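Local coordinates for protein glycerophosphodiester phosphodiesterase (PDB 3NO3) that is a TIM-barrel protein of the glycerophosphodiester phosphodiesterase family and holds a magnesium ion between acidic side chains, at residues N22-L27 / L89-K94; E28-I33 / K96-I101; D141-F146 / L170-L175. All coordinates share one frame; numbering follows the deposited sequence.

Contact 1: N22-L27 / L89-K94; sequences NSIRSL and LKRAKK
Arg91 of helix 85-94 lays the aliphatic start of its side chain against Ile24 and Leu27 on helix 24-32. Its CB points at the partner helix and meets two methyls, Ile24 CD1 at 4.1 Å and Leu27 CD2 at 4.2 Å from Arg91 CB. One bond further out, Arg91 CG lies 4.1 Å from Ile24 CG2, so the two branches of the isoleucine touch successive carbons of the arginine. The chain then bends (chi2 69°) and carries its polar end along helix 24-32, where NE forms a salt bridge with Glu28, one turn on from Ile24.

These are neighbouring helices on the outer layer of the TIM barrel, and the deeper part of their interface belongs to Leu27 and Ala92. Leu27 reaches across with CG anti to the backbone N (chi1 172°); its CD2 stops 3.9 Å from Ala92 N and 4.1 Å from Ala92 CB. On the barrel side, Leu27 also rests on Ser38 and Ala92 on Leu100, side chains of two adjacent strands. At the start of helix 24-32, Ser23 is the N-cap: Ser26 N donates to Ser23 OG over 2.9 Å, while Ser23 N donates to Ser26 OG over 3.1 Å, the reciprocal pair of a capping box.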
# COMPACT_ATOMS: atom_id res chain seq x y z
N ASN A 22 -6.28 7.20 5.17
CA ASN A 22 -6.99 5.90 5.21
C ASN A 22 -8.51 6.01 5.30
O ASN A 22 -9.18 5.30 6.06
CB ASN A 22 -6.42 5.01 6.35
CG ASN A 22 -5.10 4.35 5.98
OD1 ASN A 22 -5.02 3.76 4.93
ND2 ASN A 22 -4.09 4.41 6.85
N SER A 23 -9.05 6.95 4.52
CA SER A 23 -10.48 7.30 4.58
C SER A 23 -11.14 7.06 3.22
O SER A 23 -10.47 6.87 2.19
CB SER A 23 -10.63 8.78 4.99
OG SER A 23 -10.16 9.67 4.00
N ILE A 24 -12.46 7.07 3.22
CA ILE A 24 -13.26 7.02 2.01
C ILE A 24 -12.91 8.25 1.14
O ILE A 24 -12.62 8.11 -0.06
CB ILE A 24 -14.74 6.97 2.33
CG1 ILE A 24 -15.08 5.64 3.06
CG2 ILE A 24 -15.59 7.31 1.05
CD1 ILE A 24 -14.86 4.34 2.27
N ARG A 25 -12.81 9.43 1.77
CA ARG A 25 -12.48 10.65 1.07
C ARG A 25 -11.10 10.57 0.41
O ARG A 25 -10.95 10.98 -0.71
CB ARG A 25 -12.57 11.84 2.04
CG ARG A 25 -12.19 13.20 1.53
CD ARG A 25 -13.10 13.84 0.52
NE ARG A 25 -12.99 15.31 0.60
CZ ARG A 25 -13.56 16.18 -0.24
NH1 ARG A 25 -13.39 17.49 -0.02
NH2 ARG A 25 -14.28 15.78 -1.29
N SER A 26 -10.10 10.00 1.11
CA SER A 26 -8.74 9.93 0.54
C SER A 26 -8.64 8.98 -0.66
O SER A 26 -7.93 9.27 -1.63
CB SER A 26 -7.67 9.66 1.60
OG SER A 26 -7.63 8.30 2.09
N LEU A 27 -9.38 7.88 -0.59
CA LEU A 27 -9.51 6.94 -1.69
C LEU A 27 -10.19 7.64 -2.89
O LEU A 27 -9.71 7.52 -4.02
CB LEU A 27 -10.34 5.73 -1.25
CG LEU A 27 -10.74 4.72 -2.32
CD1 LEU A 27 -9.54 4.08 -2.94
CD2 LEU A 27 -11.67 3.72 -1.69
N LEU A 89 -13.54 -1.43 0.14
CA LEU A 89 -13.63 -2.14 -1.12
C LEU A 89 -14.92 -1.90 -1.88
O LEU A 89 -14.88 -1.86 -3.11
CB LEU A 89 -13.41 -3.65 -0.90
CG LEU A 89 -12.01 -3.94 -0.31
CD1 LEU A 89 -11.84 -5.44 -0.16
CD2 LEU A 89 -10.84 -3.30 -1.10
N LYS A 90 -16.05 -1.73 -1.20
CA LYS A 90 -17.30 -1.42 -1.88
C LYS A 90 -17.14 -0.08 -2.63
O LYS A 90 -17.58 0.07 -3.78
CB LYS A 90 -18.47 -1.38 -0.87
CG LYS A 90 -19.87 -1.03 -1.42
CD LYS A 90 -20.97 -1.28 -0.37
CE LYS A 90 -22.36 -0.74 -0.76
NZ LYS A 90 -22.38 0.75 -0.98
N ARG A 91 -16.50 0.89 -1.98
CA ARG A 91 -16.28 2.20 -2.63
C ARG A 91 -15.27 2.08 -3.79
O ARG A 91 -15.51 2.59 -4.88
CB ARG A 91 -15.80 3.25 -1.60
CG ARG A 91 -15.69 4.72 -2.14
CD ARG A 91 -17.03 5.31 -2.44
NE ARG A 91 -16.97 6.54 -3.23
CZ ARG A 91 -16.98 6.62 -4.56
NH1 ARG A 91 -16.98 5.56 -5.37
NH2 ARG A 91 -16.96 7.83 -5.12
N ALA A 92 -14.18 1.35 -3.55
CA ALA A 92 -13.13 1.13 -4.56
C ALA A 92 -13.63 0.44 -5.80
O ALA A 92 -13.19 0.77 -6.91
CB ALA A 92 -11.96 0.37 -3.95
N LYS A 93 -14.59 -0.46 -5.63
CA LYS A 93 -15.20 -1.12 -6.79
C LYS A 93 -15.80 -0.16 -7.82
O LYS A 93 -15.68 -0.42 -9.01
CB LYS A 93 -16.26 -2.14 -6.37
CG LYS A 93 -16.82 -3.02 -7.52
CD LYS A 93 -15.73 -3.96 -8.09
CE LYS A 93 -16.28 -4.95 -9.09
NZ LYS A 93 -15.15 -5.68 -9.76
N LYS A 94 -16.44 0.91 -7.38
CA LYS A 94 -16.98 1.91 -8.30
C LYS A 94 -15.92 2.87 -8.91
O LYS A 94 -16.23 3.58 -9.88
CB LYS A 94 -18.02 2.76 -7.60
CG LYS A 94 -19.17 2.04 -6.91
CD LYS A 94 -20.15 3.10 -6.39
CE LYS A 94 -20.92 2.69 -5.17
NZ LYS A 94 -20.21 3.05 -3.89

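Contact 2: E28-I33 / K96-I101; sequences ERASEI and KNIRLI
Ile98 and Asn97 meet the C-terminal part of helix 24-32 in two quite different ways, one apolar and buried, the other polar and near solvent. On the buried side the work is done by a single methyl. Ile98 CD1 pushes in tightly against the helix backbone at the junction of Ala30 and Ser31, 3.5 Å from Ala30 C and equally far from Ser31 N, and it also touches the methyl of Ala30, with Ala30 CB 3.8 Å from Ile98 CD1. CG1 of the isoleucine stands anti to the backbone N, and chi2, at 148°, is well off a staggered value, perhaps a sign of strain where CD1 meets the backbone.

In the TIM barrel, Ile98 comes just before strand 99-104, which pairs in parallel with strands 37-44 and 133-137. Helix 24-32 packs on the outside of this wall, where Ala30 also leans on Ser38 of strand 37-44.

Toward solvent, Asn97 replaces close packing with polar contacts. Its ND2 donates to the backbone O of Ser31 over 2.9 Å; the acceptor lies in the plane of the asparagine amide, but the donor approaches the carbonyl at a C=O...N angle of 124°, tilted 25° from the carbonyl plane. The other arm of the amide faces the serine hydroxyl, with Ser31 OG 2.9 Å from Asn97 OD1. Another acceptor lies within reach of that hydroxyl proton, so this second bond is less certain than the first. On the side of the helix turned from Asn97, Arg29 and Glu32 form a salt bridge of their own, NH1 of Arg29 lying 2.9 Å from OE1 of Glu32.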
# COMPACT_ATOMS: atom_id res chain seq x y z
N GLU A 28 -11.28 8.36 -2.63
CA GLU A 28 -12.00 9.09 -3.68
C GLU A 28 -11.13 10.16 -4.33
O GLU A 28 -11.10 10.29 -5.56
CB GLU A 28 -13.27 9.75 -3.13
CG GLU A 28 -14.39 8.79 -2.68
CD GLU A 28 -15.56 9.49 -1.97
OE1 GLU A 28 -15.40 10.64 -1.47
OE2 GLU A 28 -16.68 8.90 -1.91
N ARG A 29 -10.42 10.91 -3.50
CA ARG A 29 -9.56 11.95 -4.02
C ARG A 29 -8.35 11.40 -4.81
O ARG A 29 -7.96 12.00 -5.84
CB ARG A 29 -9.12 12.90 -2.90
CG ARG A 29 -10.27 13.68 -2.26
CD ARG A 29 -10.82 14.85 -3.12
NE ARG A 29 -9.84 15.90 -3.26
CZ ARG A 29 -9.19 16.28 -4.37
NH1 ARG A 29 -9.43 15.76 -5.57
NH2 ARG A 29 -8.29 17.24 -4.26
N ALA A 30 -7.77 10.28 -4.39
CA ALA A 30 -6.73 9.58 -5.19
C ALA A 30 -7.22 9.22 -6.60
O ALA A 30 -6.51 9.45 -7.60
CB ALA A 30 -6.22 8.33 -4.49
N SER A 31 -8.43 8.69 -6.67
CA SER A 31 -9.12 8.44 -7.95
C SER A 31 -9.37 9.72 -8.73
O SER A 31 -9.09 9.75 -9.93
CB SER A 31 -10.44 7.70 -7.72
OG SER A 31 -11.19 7.58 -8.94
N GLU A 32 -9.87 10.77 -8.06
CA GLU A 32 -10.19 12.05 -8.70
C GLU A 32 -8.96 12.70 -9.39
O GLU A 32 -9.08 13.24 -10.50
CB GLU A 32 -10.89 13.01 -7.71
CG GLU A 32 -11.53 14.27 -8.38
CD GLU A 32 -12.40 15.15 -7.43
OE1 GLU A 32 -12.13 15.08 -6.22
OE2 GLU A 32 -13.32 15.92 -7.90
N ILE A 33 -7.80 12.62 -8.75
CA ILE A 33 -6.55 13.10 -9.39
C ILE A 33 -5.92 12.17 -10.44
O ILE A 33 -4.90 12.51 -11.02
CB ILE A 33 -5.49 13.59 -8.35
CG1 ILE A 33 -4.89 12.45 -7.56
CG2 ILE A 33 -6.12 14.70 -7.41
CD1 ILE A 33 -3.70 12.86 -6.73
N LYS A 96 -13.03 2.89 -11.00
CA LYS A 96 -12.46 1.91 -11.93
C LYS A 96 -11.00 2.14 -12.37
O LYS A 96 -10.27 1.20 -12.69
CB LYS A 96 -13.34 1.81 -13.20
CG LYS A 96 -14.80 1.37 -12.94
CD LYS A 96 -14.92 -0.01 -12.29
CE LYS A 96 -16.42 -0.46 -12.13
NZ LYS A 96 -16.55 -1.82 -11.51
N ASN A 97 -10.59 3.39 -12.35
CA ASN A 97 -9.27 3.78 -12.80
C ASN A 97 -8.08 3.44 -11.85
O ASN A 97 -6.94 3.65 -12.24
CB ASN A 97 -9.29 5.32 -13.05
CG ASN A 97 -9.59 6.13 -11.73
OD1 ASN A 97 -10.20 5.59 -10.77
ND2 ASN A 97 -9.18 7.43 -11.70
N ILE A 98 -8.32 2.96 -10.64
CA ILE A 98 -7.26 2.98 -9.64
C ILE A 98 -6.91 1.60 -9.08
O ILE A 98 -7.76 0.76 -8.88
CB ILE A 98 -7.59 4.01 -8.55
CG1 ILE A 98 -6.32 4.49 -7.83
CG2 ILE A 98 -8.65 3.52 -7.59
CD1 ILE A 98 -6.45 5.93 -7.39
N ARG A 99 -5.61 1.40 -8.93
CA ARG A 99 -5.03 0.21 -8.36
C ARG A 99 -5.08 0.31 -6.83
O ARG A 99 -4.85 1.39 -6.28
CB ARG A 99 -3.57 0.15 -8.79
CG ARG A 99 -2.96 -1.18 -8.73
CD ARG A 99 -3.35 -1.96 -9.95
NE ARG A 99 -2.79 -3.28 -9.80
CZ ARG A 99 -3.03 -4.30 -10.59
NH1 ARG A 99 -3.81 -4.16 -11.69
NH2 ARG A 99 -2.42 -5.45 -10.32
N LEU A 100 -5.38 -0.80 -6.16
CA LEU A 100 -5.51 -0.84 -4.72
C LEU A 100 -4.22 -1.41 -4.13
O LEU A 100 -3.89 -2.55 -4.39
CB LEU A 100 -6.75 -1.65 -4.34
CG LEU A 100 -8.06 -1.14 -4.99
CD1 LEU A 100 -9.20 -1.94 -4.48
CD2 LEU A 100 -8.29 0.40 -4.67
N ILE A 101 -3.48 -0.58 -3.39
CA ILE A 101 -2.21 -0.96 -2.80
C ILE A 101 -2.48 -1.28 -1.32
O ILE A 101 -2.57 -0.40 -0.50
CB ILE A 101 -1.11 0.12 -2.99
CG1 ILE A 101 -1.00 0.58 -4.45
CG2 ILE A 101 0.22 -0.42 -2.50
CD1 ILE A 101 -0.74 -0.52 -5.50

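Contact 3: D141-F146 / L170-L175; sequences DACKEF and LGFTGL
Cys143 and Phe172 are brought together with both side chains turned the same way at the first torsion, the branch anti to the carbonyl carbon: SG of the cysteine at chi1 -68°, CG of the phenylalanine at chi1 -76°. The first torsion swings the sulfur out beside the ring, and the second lets the ring's far end extend to helix 140-149. The contact belongs to the outer layer of the TIM barrel, where this helix packs against the turn that links helix 164-169 to strand 174-178.

The phenylalanine reaches the cysteine with its CZ and CE2 atoms. Cys143 CB lies 3.5 Å from Phe172 CZ, a close approach that comes in obliquely to the ring, while Cys143 SG is 3.7 Å from Phe172 CE2. Measured to the ring centroid, SG stands 4.9 Å away and 81° off the ring normal, so the sulfur-aromatic contact is made at the ring edge. Phe172 also leans on Leu167, and Cys143 touches Ser137 on strand 133-137.

Gly171 ends helix 164-169 in a Schellman motif, with positive phi. Nearer the surface, the end of the Lys144 chain comes up to Leu170, and there the contact closes with Lys144 CE 4.2 Å from Leu170 CD2.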
# COMPACT_ATOMS: atom_id res chain seq x y z
N ASP A 141 5.75 -13.41 7.15
CA ASP A 141 4.73 -14.49 7.20
C ASP A 141 3.47 -14.10 6.43
O ASP A 141 2.92 -14.94 5.68
CB ASP A 141 4.44 -14.91 8.65
CG ASP A 141 5.71 -15.37 9.38
OD1 ASP A 141 6.24 -16.41 8.97
OD2 ASP A 141 6.16 -14.69 10.32
N ALA A 142 3.05 -12.83 6.52
CA ALA A 142 1.93 -12.33 5.73
C ALA A 142 2.23 -12.40 4.22
O ALA A 142 1.42 -12.89 3.48
CB ALA A 142 1.58 -10.88 6.11
N CYS A 143 3.37 -11.87 3.81
CA CYS A 143 3.81 -11.88 2.40
C CYS A 143 3.84 -13.30 1.83
O CYS A 143 3.33 -13.54 0.77
CB CYS A 143 5.19 -11.27 2.26
SG CYS A 143 5.29 -9.47 2.61
N LYS A 144 4.42 -14.24 2.57
CA LYS A 144 4.52 -15.62 2.08
C LYS A 144 3.14 -16.26 1.86
O LYS A 144 2.91 -16.97 0.86
CB LYS A 144 5.37 -16.48 3.04
CG LYS A 144 6.91 -16.25 2.95
CD LYS A 144 7.61 -17.08 4.06
CE LYS A 144 9.07 -17.22 3.84
NZ LYS A 144 9.66 -17.94 5.02
N GLU A 145 2.20 -15.96 2.77
CA GLU A 145 0.83 -16.45 2.61
C GLU A 145 0.11 -15.80 1.44
O GLU A 145 -0.58 -16.48 0.70
CB GLU A 145 0.04 -16.25 3.92
CG GLU A 145 -1.31 -16.98 3.98
CD GLU A 145 -1.23 -18.50 3.90
OE1 GLU A 145 -0.13 -19.11 3.79
OE2 GLU A 145 -2.31 -19.13 3.93
N PHE A 146 0.29 -14.50 1.21
CA PHE A 146 -0.26 -13.88 -0.01
C PHE A 146 0.31 -14.51 -1.31
O PHE A 146 -0.41 -14.85 -2.25
CB PHE A 146 0.02 -12.37 -0.05
CG PHE A 146 -0.85 -11.55 0.87
CD1 PHE A 146 -2.25 -11.60 0.79
CD2 PHE A 146 -0.27 -10.64 1.74
CE1 PHE A 146 -3.06 -10.79 1.62
CE2 PHE A 146 -1.06 -9.87 2.61
CZ PHE A 146 -2.45 -9.94 2.53
N LEU A 170 11.96 -16.08 -3.25
CA LEU A 170 10.78 -16.29 -2.38
C LEU A 170 9.42 -16.13 -3.09
O LEU A 170 8.38 -16.42 -2.49
CB LEU A 170 10.86 -15.40 -1.10
CG LEU A 170 12.01 -15.81 -0.13
CD1 LEU A 170 12.32 -14.74 0.93
CD2 LEU A 170 11.74 -17.13 0.59
N GLY A 171 9.42 -15.73 -4.37
CA GLY A 171 8.17 -15.51 -5.13
C GLY A 171 7.59 -14.11 -5.03
O GLY A 171 6.46 -13.88 -5.45
N PHE A 172 8.35 -13.15 -4.53
CA PHE A 172 7.88 -11.76 -4.57
C PHE A 172 7.87 -11.26 -5.99
O PHE A 172 8.68 -11.72 -6.82
CB PHE A 172 8.78 -10.85 -3.73
CG PHE A 172 8.58 -10.97 -2.23
CD1 PHE A 172 9.22 -11.94 -1.49
CD2 PHE A 172 7.70 -10.11 -1.58
CE1 PHE A 172 9.03 -12.02 -0.10
CE2 PHE A 172 7.51 -10.20 -0.22
CZ PHE A 172 8.17 -11.14 0.52
N THR A 173 6.97 -10.33 -6.29
CA THR A 173 6.93 -9.66 -7.56
C THR A 173 7.51 -8.23 -7.49
O THR A 173 7.63 -7.60 -8.53
CB THR A 173 5.50 -9.60 -8.14
OG1 THR A 173 4.73 -8.71 -7.33
CG2 THR A 173 4.88 -10.98 -8.17
N GLY A 174 7.87 -7.74 -6.31
CA GLY A 174 8.50 -6.45 -6.18
C GLY A 174 9.07 -6.13 -4.80
O GLY A 174 8.93 -6.92 -3.88
N LEU A 175 9.80 -5.02 -4.70
CA LEU A 175 10.16 -4.41 -3.45
C LEU A 175 9.44 -3.07 -3.35
O LEU A 175 9.10 -2.45 -4.36
CB LEU A 175 11.67 -4.21 -3.32
CG LEU A 175 12.51 -3.31 -4.23
CD1 LEU A 175 12.37 -1.83 -3.94
CD2 LEU A 175 14.01 -3.78 -4.10

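How the contacts relate
From the N terminus, residues 22-27 open contact 1 and residues 28-33, further along the same helix, open contact 2. Contact 1 closes first, at 89-94, and contact 2 at 96-101, so the two loops cross. Together they fasten helix 24-32 to helix 85-94 and to the entry of strand 99-104. Their centres are 8 Å apart and they touch directly, with Leu89 CD2 4.0 Å from Leu100 CD1. Contact 3 follows in series, closing a much shorter loop from 141-146 to 170-175. It lies across the chain's centre, about 24 Å from contact 2 between centres, yet strands 99-104 and 174-178 belong to the same barrel sheet.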